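Local coordinates for protein PAN2-PAN3 deadenylation complex catalytic subunit pan2 (PDB 4CZW) that probably shortens mRNA poly(A) tails as the catalytic subunit of the PAN deadenylation complex, captured here as its ubiquitin-protease-like domain, predicted to be inactive, joined to its exonuclease domain, at residues K94-S99 with V562-V567; L85-D90 with K535-V540; C544-H549 with Q553-I558; D26-G31 with N365-R370; V56-P61 with D90-G95. One frame throughout, in Å; residues are numbered along the deposited sequence.

Interaction 1: K94-S99 with V562-V567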
# COMPACT_ATOMS: atom_id res chain seq x y z
N LYS A 94 -0.79 6.69 -8.78
CA LYS A 94 -0.41 8.06 -9.13
C LYS A 94 1.02 8.12 -9.64
O LYS A 94 1.34 8.93 -10.52
CB LYS A 94 -0.56 9.00 -7.93
CG LYS A 94 -1.99 9.35 -7.55
CD LYS A 94 -2.00 10.59 -6.66
CE LYS A 94 -3.37 10.83 -6.06
NZ LYS A 94 -4.45 10.79 -7.09
N GLY A 95 1.88 7.28 -9.07
CA GLY A 95 3.30 7.29 -9.34
C GLY A 95 3.70 7.33 -10.80
O GLY A 95 3.37 6.43 -11.58
N GLU A 96 4.41 8.39 -11.18
CA GLU A 96 4.88 8.56 -12.55
C GLU A 96 6.31 8.08 -12.68
O GLU A 96 6.83 7.92 -13.79
CB GLU A 96 4.77 10.03 -12.97
CG GLU A 96 3.36 10.59 -12.90
CD GLU A 96 3.32 12.10 -13.00
OE1 GLU A 96 4.36 12.74 -12.73
OE2 GLU A 96 2.26 12.65 -13.35
N GLY A 97 6.96 7.84 -11.55
CA GLY A 97 8.33 7.37 -11.53
C GLY A 97 8.44 5.86 -11.57
O GLY A 97 7.42 5.16 -11.60
N PRO A 98 9.67 5.34 -11.57
CA PRO A 98 9.93 3.90 -11.66
C PRO A 98 9.74 3.15 -10.34
O PRO A 98 9.58 1.92 -10.36
CB PRO A 98 11.39 3.84 -12.10
CG PRO A 98 12.00 5.07 -11.53
CD PRO A 98 10.92 6.12 -11.59
N SER A 99 9.75 3.85 -9.21
CA SER A 99 9.66 3.18 -7.92
C SER A 99 8.91 3.97 -6.86
O SER A 99 8.90 5.20 -6.87
CB SER A 99 11.07 2.85 -7.41
OG SER A 99 11.78 4.03 -7.06
N VAL A 562 3.30 12.92 -5.89
CA VAL A 562 2.56 14.04 -6.45
C VAL A 562 2.79 14.16 -7.95
O VAL A 562 3.94 14.22 -8.39
CB VAL A 562 2.94 15.37 -5.76
CG1 VAL A 562 2.03 16.49 -6.23
CG2 VAL A 562 2.88 15.23 -4.25
N PRO A 563 1.71 14.19 -8.74
CA PRO A 563 1.78 14.32 -10.20
C PRO A 563 2.56 15.56 -10.63
O PRO A 563 2.53 16.58 -9.93
CB PRO A 563 0.31 14.43 -10.61
CG PRO A 563 -0.43 13.72 -9.53
CD PRO A 563 0.32 14.02 -8.27
N ARG A 564 3.25 15.47 -11.76
CA ARG A 564 4.11 16.55 -12.24
C ARG A 564 3.38 17.87 -12.43
O ARG A 564 3.94 18.94 -12.17
CB ARG A 564 4.78 16.14 -13.56
CG ARG A 564 6.10 15.42 -13.40
CD ARG A 564 6.72 15.08 -14.74
NE ARG A 564 5.99 14.02 -15.43
CZ ARG A 564 6.29 12.73 -15.34
NH1 ARG A 564 7.31 12.33 -14.59
NH2 ARG A 564 5.57 11.83 -16.00
N ASN A 565 2.13 17.81 -12.87
CA ASN A 565 1.35 19.02 -13.12
C ASN A 565 0.78 19.62 -11.83
O ASN A 565 0.05 20.61 -11.88
CB ASN A 565 0.21 18.73 -14.11
CG ASN A 565 -0.64 17.54 -13.70
OD1 ASN A 565 -0.66 17.14 -12.54
ND2 ASN A 565 -1.35 16.97 -14.67
N GLN A 566 1.12 19.02 -10.70
CA GLN A 566 0.74 19.57 -9.40
C GLN A 566 1.99 19.97 -8.61
O GLN A 566 1.91 20.25 -7.41
CB GLN A 566 -0.09 18.56 -8.60
CG GLN A 566 -1.43 18.22 -9.23
CD GLN A 566 -2.26 17.30 -8.36
OE1 GLN A 566 -2.68 16.22 -8.79
NE2 GLN A 566 -2.52 17.73 -7.13
N VAL A 567 3.13 20.00 -9.29
CA VAL A 567 4.39 20.37 -8.66
C VAL A 567 5.01 21.60 -9.30
O VAL A 567 5.31 21.60 -10.50
CB VAL A 567 5.41 19.22 -8.72
CG1 VAL A 567 6.75 19.67 -8.15
CG2 VAL A 567 4.88 18.00 -7.97
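Glu96 sets CG beside its own backbone N (chi1 -59°) and then runs extended, which carries its carboxylate to the start of the short 3-10 turn at Arg564. There the arginine chain bends at chi3 (-71°), folding its guanidinium back over the same carboxylate. OE1 of Glu96 takes the backbone N-H of Arg564 on its syn side but tilted out of the carboxylate plane, with N to OE1 3.1 Å and the bond noticeably bent; OE2 offers a weak second acceptor, 3.4 Å from the same N. The two flat groups are stacked, planes 23° apart, and OE1 sits over the centre of the guanidinium, 3.2 Å from CZ. Glu96 OE1 and Arg564 NE are 3.4 Å apart, yet no N-H points at the oxygen, and the salt bridge is one of charges alone. This joins two domains at the surface: the loop after helix 81-94 belongs to the ubiquitin-protease-like pseudo-UCH domain, while residues 562-567 lead into strand 567-569 of the exonuclease. Pro563 adjoins the other oxygen, its CA 3.6 Å from OE2 of Glu96. Lys94 passes alongside, CD at 4.4 Å from CD of Pro563, and its NZ makes a weak hydrogen bond to Asn541 at the end of helix 529-541.

Interaction 2: L85-D90 with K535-V540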
# COMPACT_ATOMS: atom_id res chain seq x y z
N LEU A 85 -2.85 1.49 3.75
CA LEU A 85 -3.02 0.71 2.53
C LEU A 85 -3.53 1.58 1.39
O LEU A 85 -3.10 1.44 0.25
CB LEU A 85 -3.98 -0.47 2.76
CG LEU A 85 -3.34 -1.82 3.08
CD1 LEU A 85 -4.42 -2.86 3.34
CD2 LEU A 85 -2.44 -2.27 1.94
N GLY A 86 -4.45 2.49 1.72
CA GLY A 86 -4.98 3.42 0.75
C GLY A 86 -3.91 4.36 0.23
O GLY A 86 -3.89 4.69 -0.96
N TYR A 87 -3.03 4.78 1.12
CA TYR A 87 -1.94 5.68 0.76
C TYR A 87 -0.98 5.01 -0.22
O TYR A 87 -0.58 5.60 -1.22
CB TYR A 87 -1.18 6.15 2.00
CG TYR A 87 -2.03 6.84 3.04
CD1 TYR A 87 -3.19 7.52 2.67
CD2 TYR A 87 -1.68 6.83 4.38
CE1 TYR A 87 -3.98 8.16 3.62
CE2 TYR A 87 -2.46 7.46 5.33
CZ TYR A 87 -3.61 8.12 4.94
OH TYR A 87 -4.38 8.76 5.89
N VAL A 88 -0.61 3.77 0.09
CA VAL A 88 0.31 3.01 -0.75
C VAL A 88 -0.32 2.71 -2.11
O VAL A 88 0.33 2.85 -3.15
CB VAL A 88 0.72 1.68 -0.08
CG1 VAL A 88 1.60 0.86 -1.01
CG2 VAL A 88 1.44 1.96 1.23
N PHE A 89 -1.59 2.31 -2.10
CA PHE A 89 -2.31 2.03 -3.34
C PHE A 89 -2.43 3.29 -4.19
O PHE A 89 -2.35 3.23 -5.42
CB PHE A 89 -3.71 1.48 -3.03
CG PHE A 89 -3.70 0.10 -2.44
CD1 PHE A 89 -2.55 -0.67 -2.45
CD2 PHE A 89 -4.85 -0.43 -1.88
CE1 PHE A 89 -2.55 -1.94 -1.90
CE2 PHE A 89 -4.85 -1.70 -1.33
CZ PHE A 89 -3.70 -2.46 -1.35
N ASP A 90 -2.61 4.42 -3.53
CA ASP A 90 -2.73 5.70 -4.22
C ASP A 90 -1.41 6.08 -4.88
O ASP A 90 -1.40 6.62 -5.99
CB ASP A 90 -3.16 6.80 -3.23
CG ASP A 90 -3.68 8.03 -3.93
OD1 ASP A 90 -4.18 7.91 -5.07
OD2 ASP A 90 -3.61 9.13 -3.34
N LYS A 535 -3.59 15.39 5.95
CA LYS A 535 -3.81 16.73 5.40
C LYS A 535 -3.17 16.85 4.02
O LYS A 535 -3.81 17.29 3.07
CB LYS A 535 -3.24 17.79 6.34
CG LYS A 535 -3.83 17.77 7.73
CD LYS A 535 -3.19 18.83 8.61
CE LYS A 535 -3.75 18.79 10.02
NZ LYS A 535 -3.10 19.81 10.90
N LEU A 536 -1.90 16.46 3.92
CA LEU A 536 -1.17 16.55 2.67
C LEU A 536 -1.77 15.63 1.61
O LEU A 536 -1.84 16.00 0.44
CB LEU A 536 0.31 16.19 2.90
CG LEU A 536 1.04 17.03 3.95
CD1 LEU A 536 2.50 16.63 4.03
CD2 LEU A 536 0.89 18.51 3.65
N TRP A 537 -2.21 14.45 2.03
CA TRP A 537 -2.80 13.48 1.12
C TRP A 537 -4.11 14.00 0.53
O TRP A 537 -4.39 13.80 -0.65
CB TRP A 537 -3.04 12.15 1.82
CG TRP A 537 -3.58 11.08 0.92
CD1 TRP A 537 -2.87 10.34 0.02
CD2 TRP A 537 -4.94 10.64 0.82
NE1 TRP A 537 -3.71 9.46 -0.63
CE2 TRP A 537 -4.98 9.63 -0.16
CE3 TRP A 537 -6.13 11.00 1.47
CZ2 TRP A 537 -6.16 8.97 -0.50
CZ3 TRP A 537 -7.30 10.35 1.13
CH2 TRP A 537 -7.31 9.34 0.15
N VAL A 538 -4.90 14.67 1.36
CA VAL A 538 -6.15 15.27 0.92
C VAL A 538 -5.88 16.39 -0.09
O VAL A 538 -6.53 16.47 -1.13
CB VAL A 538 -6.97 15.83 2.11
CG1 VAL A 538 -8.07 16.76 1.62
CG2 VAL A 538 -7.56 14.70 2.93
N LEU A 539 -4.90 17.23 0.22
CA LEU A 539 -4.53 18.35 -0.63
C LEU A 539 -4.08 17.90 -2.02
O LEU A 539 -4.32 18.58 -3.01
CB LEU A 539 -3.44 19.19 0.03
CG LEU A 539 -3.86 19.98 1.27
CD1 LEU A 539 -2.66 20.62 1.94
CD2 LEU A 539 -4.90 21.03 0.91
N VAL A 540 -3.42 16.74 -2.08
CA VAL A 540 -2.99 16.18 -3.35
C VAL A 540 -4.20 15.75 -4.18
O VAL A 540 -4.29 16.07 -5.37
CB VAL A 540 -2.05 14.97 -3.15
CG1 VAL A 540 -1.79 14.27 -4.47
CG2 VAL A 540 -0.75 15.41 -2.51
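Tyr87 and Asp90, one turn apart on helix 81-94, meet Trp537 of helix 529-541 in a buried helix-to-helix contact between the pseudo-UCH domain and the exonuclease domain. The Tyr87 ring turns its edge to the indole, an edge-to-face pair with the centroid of the tyrosine ring 4.8 Å from that of the five-membered ring of Trp537 and the planes at 55°. CE1 of Tyr87 does the touching, 3.9 Å from CD2 of Trp537, over one face of the indole. Helix 81-94 also carries Cys83, which binds zinc together with His70, Cys75 and Cys80; the side chain of Tyr87 comes within about 4 Å of that of Cys83, so the tyrosine packs beside a zinc ligand, its side chain about 7 Å from the metal itself. Trp537 holds CG anti to its backbone N (chi1 -177°), and this sends the indole across toward the other helix. Its NE1 lies 2.7 Å from OD2 of Asp90, but the bond is weak because the N-H points well off the oxygen. The carboxylate stands steeply against the indole, their planes 76° apart. The strongest polar partner of Asp90 is Gln93 on its own helix, and OD2 has a second weak donor in Asn541.

Interaction 3: C544-H549 with Q553-I558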
# COMPACT_ATOMS: atom_id res chain seq x y z
N CYS A 544 -4.52 20.28 -5.70
CA CYS A 544 -3.70 21.44 -5.38
C CYS A 544 -2.32 21.36 -6.02
O CYS A 544 -1.80 20.27 -6.29
CB CYS A 544 -3.54 21.59 -3.86
SG CYS A 544 -5.09 21.89 -2.99
N LYS A 545 -1.73 22.53 -6.27
CA LYS A 545 -0.39 22.61 -6.83
C LYS A 545 0.63 22.91 -5.73
O LYS A 545 0.57 23.97 -5.09
CB LYS A 545 -0.33 23.69 -7.92
CG LYS A 545 -1.32 23.47 -9.05
CD LYS A 545 -1.42 24.69 -9.95
CE LYS A 545 -2.50 24.50 -11.00
NZ LYS A 545 -2.71 25.73 -11.82
N PHE A 546 1.55 21.98 -5.51
CA PHE A 546 2.53 22.12 -4.44
C PHE A 546 3.75 22.90 -4.91
O PHE A 546 4.45 22.49 -5.83
CB PHE A 546 2.95 20.74 -3.92
CG PHE A 546 1.91 20.08 -3.07
CD1 PHE A 546 0.77 19.53 -3.64
CD2 PHE A 546 2.06 19.99 -1.70
CE1 PHE A 546 -0.19 18.91 -2.86
CE2 PHE A 546 1.10 19.38 -0.91
CZ PHE A 546 -0.02 18.84 -1.50
N LEU A 547 4.00 24.04 -4.26
CA LEU A 547 5.12 24.90 -4.60
C LEU A 547 6.22 24.80 -3.55
O LEU A 547 5.95 24.86 -2.35
CB LEU A 547 4.64 26.35 -4.76
CG LEU A 547 5.54 27.37 -5.48
CD1 LEU A 547 4.69 28.47 -6.09
CD2 LEU A 547 6.58 27.97 -4.54
N GLY A 548 7.46 24.66 -4.00
CA GLY A 548 8.59 24.56 -3.09
C GLY A 548 9.92 24.48 -3.80
O GLY A 548 10.00 24.64 -5.02
N HIS A 549 10.98 24.24 -3.04
CA HIS A 549 12.33 24.15 -3.59
C HIS A 549 12.93 22.78 -3.32
O HIS A 549 13.17 22.41 -2.17
CB HIS A 549 13.22 25.25 -3.00
CG HIS A 549 14.51 25.43 -3.73
ND1 HIS A 549 14.63 26.24 -4.84
CD2 HIS A 549 15.74 24.91 -3.52
CE1 HIS A 549 15.88 26.21 -5.27
NE2 HIS A 549 16.58 25.41 -4.49
N GLN A 553 12.95 15.63 -2.45
CA GLN A 553 13.50 15.10 -1.21
C GLN A 553 12.44 15.12 -0.11
O GLN A 553 12.36 14.21 0.71
CB GLN A 553 14.73 15.89 -0.78
CG GLN A 553 15.48 15.30 0.40
CD GLN A 553 16.74 16.07 0.74
OE1 GLN A 553 17.00 17.14 0.18
NE2 GLN A 553 17.54 15.53 1.66
N ASP A 554 11.63 16.18 -0.10
CA ASP A 554 10.55 16.30 0.87
C ASP A 554 9.53 15.19 0.70
O ASP A 554 9.23 14.46 1.64
CB ASP A 554 9.86 17.67 0.74
CG ASP A 554 10.79 18.82 1.08
OD1 ASP A 554 11.53 19.27 0.18
OD2 ASP A 554 10.76 19.28 2.24
N PHE A 555 9.00 15.06 -0.52
CA PHE A 555 7.98 14.07 -0.84
C PHE A 555 8.43 12.64 -0.53
O PHE A 555 7.63 11.80 -0.14
CB PHE A 555 7.58 14.17 -2.31
CG PHE A 555 6.84 15.43 -2.65
CD1 PHE A 555 6.09 16.09 -1.69
CD2 PHE A 555 6.88 15.95 -3.93
CE1 PHE A 555 5.40 17.24 -2.00
CE2 PHE A 555 6.19 17.10 -4.25
CZ PHE A 555 5.45 17.75 -3.28
N ARG A 556 9.72 12.38 -0.70
CA ARG A 556 10.28 11.06 -0.43
C ARG A 556 10.21 10.71 1.05
O ARG A 556 9.83 9.60 1.42
CB ARG A 556 11.73 10.98 -0.92
CG ARG A 556 12.51 9.82 -0.34
CD ARG A 556 13.78 9.57 -1.12
NE ARG A 556 13.51 8.99 -2.43
CZ ARG A 556 13.42 7.68 -2.66
NH1 ARG A 556 13.59 6.82 -1.67
NH2 ARG A 556 13.17 7.24 -3.89
N VAL A 557 10.57 11.66 1.91
CA VAL A 557 10.55 11.45 3.35
C VAL A 557 9.12 11.54 3.88
O VAL A 557 8.75 10.85 4.82
CB VAL A 557 11.45 12.46 4.08
CG1 VAL A 557 11.47 12.19 5.57
CG2 VAL A 557 12.86 12.40 3.51
N ILE A 558 8.31 12.39 3.25
CA ILE A 558 6.88 12.46 3.54
C ILE A 558 6.23 11.13 3.13
O ILE A 558 5.21 10.73 3.70
CB ILE A 558 6.21 13.65 2.81
CG1 ILE A 558 6.71 14.98 3.37
CG2 ILE A 558 4.69 13.59 2.93
CD1 ILE A 558 6.13 16.19 2.67
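Phe555, on helix 551-558, pushes its ring edge toward Phe546 on strand 545-548, and this pair is where the two elements pack closely. CZ of Phe555 lies 3.9 Å from CB of Phe546, which sits near the plane of the Phe555 ring. The rings form an offset edge-to-face pair, planes at 83° and centroids 6.0 Å apart between Phe546 and Phe555. Phe555 places CG beside its backbone N (chi1 -69°), letting the ring bridge a wide gap, for CA of Phe546 and CA of Phe555 are 10.4 Å apart. The apolar end continues into the core: Phe546 also packs on Ile442 and Ile444 of strand 441-451 and on Leu539 and Val540 of helix 529-541. Toward the other end the contact is loose. His549 O and Asp554 OD1 come only to 4.3 Å; the CB of His549 points away from the helix, and its ND1 is hydrogen-bonded to Thr570. Gln553, at this end of the helix segment, is exposed. Asp554 OD2 is engaged by Thr446, and the aspartate side chain lies about 4 Å from that of Asp445; both are, by similarity, ligands of the catalytic divalent metals, with Glu447 and Asp607. Strand 545-548, helix 551-558 and strand 567-569 form a beta-alpha-beta unit of the RNase H-like fold, whose acidic cluster is characteristic of DEDD-type exonucleases.

Interaction 4: D26-G31 with N365-R370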
# COMPACT_ATOMS: atom_id res chain seq x y z
N ASP A 26 18.37 9.39 -3.95
CA ASP A 26 17.83 10.13 -5.08
C ASP A 26 18.67 10.00 -6.34
O ASP A 26 18.14 10.05 -7.45
CB ASP A 26 17.67 11.61 -4.72
CG ASP A 26 16.43 11.88 -3.89
OD1 ASP A 26 15.38 11.26 -4.16
OD2 ASP A 26 16.51 12.71 -2.96
N ASP A 27 19.97 9.83 -6.18
CA ASP A 27 20.87 9.75 -7.32
C ASP A 27 20.89 8.35 -7.93
O ASP A 27 21.27 8.17 -9.09
CB ASP A 27 22.29 10.16 -6.92
CG ASP A 27 23.12 10.62 -8.10
OD1 ASP A 27 22.58 11.33 -8.97
OD2 ASP A 27 24.32 10.27 -8.15
N PHE A 28 20.47 7.35 -7.15
CA PHE A 28 20.43 5.97 -7.61
C PHE A 28 19.47 5.83 -8.79
O PHE A 28 18.34 6.33 -8.75
CB PHE A 28 20.01 5.03 -6.48
CG PHE A 28 20.01 3.57 -6.85
CD1 PHE A 28 21.18 2.83 -6.79
CD2 PHE A 28 18.84 2.94 -7.25
CE1 PHE A 28 21.18 1.49 -7.12
CE2 PHE A 28 18.84 1.60 -7.59
CZ PHE A 28 20.01 0.87 -7.52
N ASP A 29 19.92 5.14 -9.84
CA ASP A 29 19.16 5.04 -11.07
C ASP A 29 18.09 3.95 -11.01
O ASP A 29 18.32 2.83 -11.48
CB ASP A 29 20.10 4.79 -12.25
CG ASP A 29 19.41 4.95 -13.59
OD1 ASP A 29 18.34 5.59 -13.64
OD2 ASP A 29 19.96 4.45 -14.59
N PHE A 30 16.95 4.28 -10.43
CA PHE A 30 15.83 3.34 -10.35
C PHE A 30 15.22 3.08 -11.73
O PHE A 30 14.66 2.01 -11.97
CB PHE A 30 14.75 3.87 -9.41
CG PHE A 30 15.11 3.78 -7.95
CD1 PHE A 30 15.10 2.56 -7.29
CD2 PHE A 30 15.43 4.92 -7.23
CE1 PHE A 30 15.42 2.48 -5.95
CE2 PHE A 30 15.75 4.84 -5.88
CZ PHE A 30 15.75 3.62 -5.25
N GLY A 31 15.35 4.05 -12.63
CA GLY A 31 14.79 3.94 -13.96
C GLY A 31 15.43 2.85 -14.79
O GLY A 31 14.89 2.43 -15.82
N ASN A 365 9.77 -7.65 -8.92
CA ASN A 365 10.89 -7.94 -8.04
C ASN A 365 11.38 -6.66 -7.37
O ASN A 365 12.35 -6.05 -7.82
CB ASN A 365 12.03 -8.61 -8.82
CG ASN A 365 13.19 -9.03 -7.94
OD1 ASN A 365 13.09 -9.00 -6.71
ND2 ASN A 365 14.29 -9.43 -8.55
N ASP A 366 10.68 -6.27 -6.31
CA ASP A 366 10.91 -5.00 -5.63
C ASP A 366 10.80 -3.84 -6.62
O ASP A 366 9.76 -3.66 -7.24
CB ASP A 366 12.28 -4.99 -4.94
CG ASP A 366 12.30 -5.88 -3.70
OD1 ASP A 366 11.34 -5.82 -2.91
OD2 ASP A 366 13.28 -6.63 -3.52
N PHE A 367 11.86 -3.05 -6.76
CA PHE A 367 11.83 -1.91 -7.67
C PHE A 367 12.22 -2.30 -9.09
O PHE A 367 12.32 -1.45 -9.97
CB PHE A 367 12.73 -0.78 -7.15
CG PHE A 367 14.15 -1.19 -6.89
CD1 PHE A 367 15.10 -1.12 -7.89
CD2 PHE A 367 14.53 -1.63 -5.63
CE1 PHE A 367 16.41 -1.49 -7.64
CE2 PHE A 367 15.84 -2.00 -5.38
CZ PHE A 367 16.78 -1.93 -6.39
N SER A 368 12.45 -3.59 -9.30
CA SER A 368 12.71 -4.11 -10.64
C SER A 368 11.44 -4.70 -11.24
O SER A 368 10.99 -5.77 -10.83
CB SER A 368 13.82 -5.16 -10.60
OG SER A 368 14.08 -5.67 -11.90
N VAL A 369 10.86 -3.99 -12.20
CA VAL A 369 9.60 -4.40 -12.80
C VAL A 369 9.79 -4.79 -14.26
O VAL A 369 10.45 -4.08 -15.03
CB VAL A 369 8.55 -3.27 -12.71
CG1 VAL A 369 7.22 -3.73 -13.30
CG2 VAL A 369 8.38 -2.84 -11.26
N ARG A 370 9.20 -5.91 -14.65
CA ARG A 370 9.35 -6.43 -16.01
C ARG A 370 8.09 -7.15 -16.46
O ARG A 370 7.43 -7.82 -15.67
CB ARG A 370 10.55 -7.37 -16.07
CG ARG A 370 11.49 -7.12 -17.24
CD ARG A 370 12.83 -7.80 -16.99
NE ARG A 370 13.90 -6.83 -16.75
CZ ARG A 370 14.13 -6.23 -15.59
NH1 ARG A 370 13.35 -6.49 -14.55
NH2 ARG A 370 15.12 -5.36 -15.47
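Phe367 reaches Phe28 and Phe30 from the third position of a type II' beta turn, Asn365 to Ser368, closed by Ser368 N to Asn365 O and Asn365 N to Ser368 O, each 2.9 Å. The turn tops a tight beta hairpin between strands 361-365 and 368-371 of the pseudo-UCH domain, and the partner residues belong to the loop ahead of strand 40-41. The three phenylalanines form an aromatic cluster. Phe367 CG stands between its backbone N and carbonyl carbon (chi1 55°), which brings the ring to the loop 26-31. Both partners bring their edges to the same face of it. Phe30 stands at 89° to that face, centroid 5.3 Å from that of Phe367, with CD1 of Phe30 3.7 Å from CD1 of Phe367. Phe28 is also upright but further off-centre: its CE2 meets CE1 of Phe367 at 3.9 Å, near the rim. Within the loop, CD2 of Phe28 sits over the centre of the Phe30 ring. Phe33 makes a further edge-to-face pair with Phe367, while Ser99 of strand 99-100 touches both Phe30 and Phe367. Just beyond the turn, NH1 of Arg370 donates to OG of Ser368 at 2.9 Å, with the hydroxyl oxygen close to the guanidinium plane.

Interaction 5: V56-P61 with D90-G95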
# COMPACT_ATOMS: atom_id res chain seq x y z
N VAL A 56 0.32 -7.37 -5.08
CA VAL A 56 -0.76 -8.29 -5.42
C VAL A 56 -2.11 -7.75 -4.96
O VAL A 56 -3.10 -7.83 -5.69
CB VAL A 56 -0.52 -9.68 -4.79
CG1 VAL A 56 -1.71 -10.58 -5.02
CG2 VAL A 56 0.74 -10.31 -5.37
N MSE A 57 -2.15 -7.19 -3.76
CA MSE A 57 -3.37 -6.60 -3.22
C MSE A 57 -3.80 -5.36 -4.00
O MSE A 57 -4.99 -5.12 -4.19
CB MSE A 57 -3.20 -6.26 -1.75
CG MSE A 57 -3.04 -7.46 -0.83
SE MSE A 57 -2.86 -6.93 1.04
CE MSE A 57 -4.58 -6.06 1.27
N HIS A 58 -2.82 -4.58 -4.45
CA HIS A 58 -3.09 -3.33 -5.15
C HIS A 58 -3.80 -3.55 -6.48
O HIS A 58 -4.67 -2.77 -6.86
CB HIS A 58 -1.79 -2.55 -5.39
CG HIS A 58 -1.96 -1.35 -6.27
ND1 HIS A 58 -1.52 -1.32 -7.57
CD2 HIS A 58 -2.54 -0.15 -6.03
CE1 HIS A 58 -1.80 -0.14 -8.10
NE2 HIS A 58 -2.42 0.58 -7.19
N TYR A 59 -3.42 -4.61 -7.18
CA TYR A 59 -4.03 -4.92 -8.47
C TYR A 59 -5.21 -5.86 -8.30
O TYR A 59 -5.66 -6.50 -9.26
CB TYR A 59 -2.99 -5.51 -9.42
CG TYR A 59 -1.93 -4.51 -9.83
CD1 TYR A 59 -2.16 -3.60 -10.85
CD2 TYR A 59 -0.70 -4.47 -9.18
CE1 TYR A 59 -1.20 -2.68 -11.22
CE2 TYR A 59 0.26 -3.55 -9.54
CZ TYR A 59 0.01 -2.66 -10.57
OH TYR A 59 0.97 -1.74 -10.93
N THR A 60 -5.71 -5.94 -7.07
CA THR A 60 -6.97 -6.61 -6.79
C THR A 60 -8.04 -5.55 -6.58
O THR A 60 -8.14 -4.98 -5.49
CB THR A 60 -6.88 -7.51 -5.54
OG1 THR A 60 -5.75 -8.40 -5.67
CG2 THR A 60 -8.15 -8.34 -5.37
N PRO A 61 -8.82 -5.26 -7.64
CA PRO A 61 -9.79 -4.16 -7.71
C PRO A 61 -10.65 -3.99 -6.46
O PRO A 61 -10.87 -2.87 -6.01
CB PRO A 61 -10.66 -4.55 -8.91
CG PRO A 61 -9.72 -5.30 -9.79
CD PRO A 61 -8.81 -6.07 -8.87
N ASP A 90 -2.61 4.42 -3.53
CA ASP A 90 -2.73 5.70 -4.22
C ASP A 90 -1.41 6.08 -4.88
O ASP A 90 -1.40 6.62 -5.99
CB ASP A 90 -3.16 6.80 -3.23
CG ASP A 90 -3.68 8.03 -3.93
OD1 ASP A 90 -4.18 7.91 -5.07
OD2 ASP A 90 -3.61 9.13 -3.34
N MSE A 91 -0.31 5.78 -4.21
CA MSE A 91 1.02 6.07 -4.75
C MSE A 91 1.32 5.20 -5.96
O MSE A 91 1.96 5.65 -6.91
CB MSE A 91 2.09 5.87 -3.68
CG MSE A 91 2.05 6.90 -2.56
SE MSE A 91 3.59 6.78 -1.38
CE MSE A 91 3.35 4.97 -0.70
N LEU A 92 0.86 3.95 -5.93
CA LEU A 92 1.11 3.01 -7.01
C LEU A 92 0.29 3.33 -8.26
O LEU A 92 0.64 2.90 -9.36
CB LEU A 92 0.83 1.58 -6.55
CG LEU A 92 1.76 1.04 -5.46
CD1 LEU A 92 1.36 -0.38 -5.08
CD2 LEU A 92 3.21 1.09 -5.92
N GLN A 93 -0.79 4.08 -8.08
CA GLN A 93 -1.64 4.45 -9.21
C GLN A 93 -1.37 5.88 -9.67
O GLN A 93 -1.68 6.25 -10.80
CB GLN A 93 -3.12 4.27 -8.85
CG GLN A 93 -3.63 5.22 -7.78
CD GLN A 93 -5.09 4.98 -7.44
OE1 GLN A 93 -5.70 4.03 -7.92
NE2 GLN A 93 -5.66 5.85 -6.62
N LYS A 94 -0.79 6.69 -8.78
CA LYS A 94 -0.41 8.06 -9.13
C LYS A 94 1.02 8.12 -9.64
O LYS A 94 1.34 8.93 -10.52
CB LYS A 94 -0.56 9.00 -7.93
CG LYS A 94 -1.99 9.35 -7.55
CD LYS A 94 -2.00 10.59 -6.66
CE LYS A 94 -3.37 10.83 -6.06
NZ LYS A 94 -4.45 10.79 -7.09
N GLY A 95 1.88 7.28 -9.07
CA GLY A 95 3.30 7.29 -9.34
C GLY A 95 3.70 7.33 -10.80
O GLY A 95 3.37 6.43 -11.58
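Leu92 and His58 make a CH-pi contact: CB of Leu92 lies over one face of the imidazole, 3.6 Å from the centroid of the His58 ring and 17° off its normal. Having CG anti to its backbone N (chi1 172°) extends the His58 ring toward helix 81-94, across a spacing of 7.8 Å between CA of His58 and CA of Leu92. CD1 of Leu92 adds van der Waals packing, 3.7 Å from CG of His58. CB of Gln93 comes no nearer than 4.1 Å to NE2 of His58. Within its own segment, the imidazole presents its edge to Tyr59, with ND1 over the centre of that ring. The two side-chain hydrogen bonds here each stay within one segment. Gln93 NE2 donates to OD1 of Asp90 at 3.0 Å, on the anti side of the carboxylate and nearly in the amide plane; Thr60 OG1 donates to Val56 O at 2.7 Å, back across the end of its helix. The one ionic pair is weak, Lys94 NZ standing 3.5 Å from Asp90 OD1. Within the pseudo-UCH domain, helix 51-58 thus packs against helix 81-94; Val56 on its other flank touches strands 339-347 and 385-394, and Arg64 of helix 61-71 reaches Tyr59 and Gln93.

Interactions 1 and 2 both join the pseudo-UCH domain to the exonuclease, 13 Å apart between centres, one at the surface and one buried. They meet at Val540, whose O lies 3.0 Å from Gln566 NE2, a probable hydrogen bond. Interaction 5 shares helix 81-94 with interaction 2 and extends the packing deeper into the pseudo-UCH domain. Interaction 3 adjoins interaction 1 through Val562 CG2, 3.7 Å from Phe555 CZ, and interaction 2 through Val540 CG2, 3.6 Å from Phe546 CE1, so the interdomain contacts back onto the element bearing Asp554 of the putative metal site. Interaction 4 touches interaction 1 at Pro98 and Ser99; its centre is 21 Å from that of interaction 3, though a long, weak ion pair between Arg556 and the poorly ordered Asp26 links them.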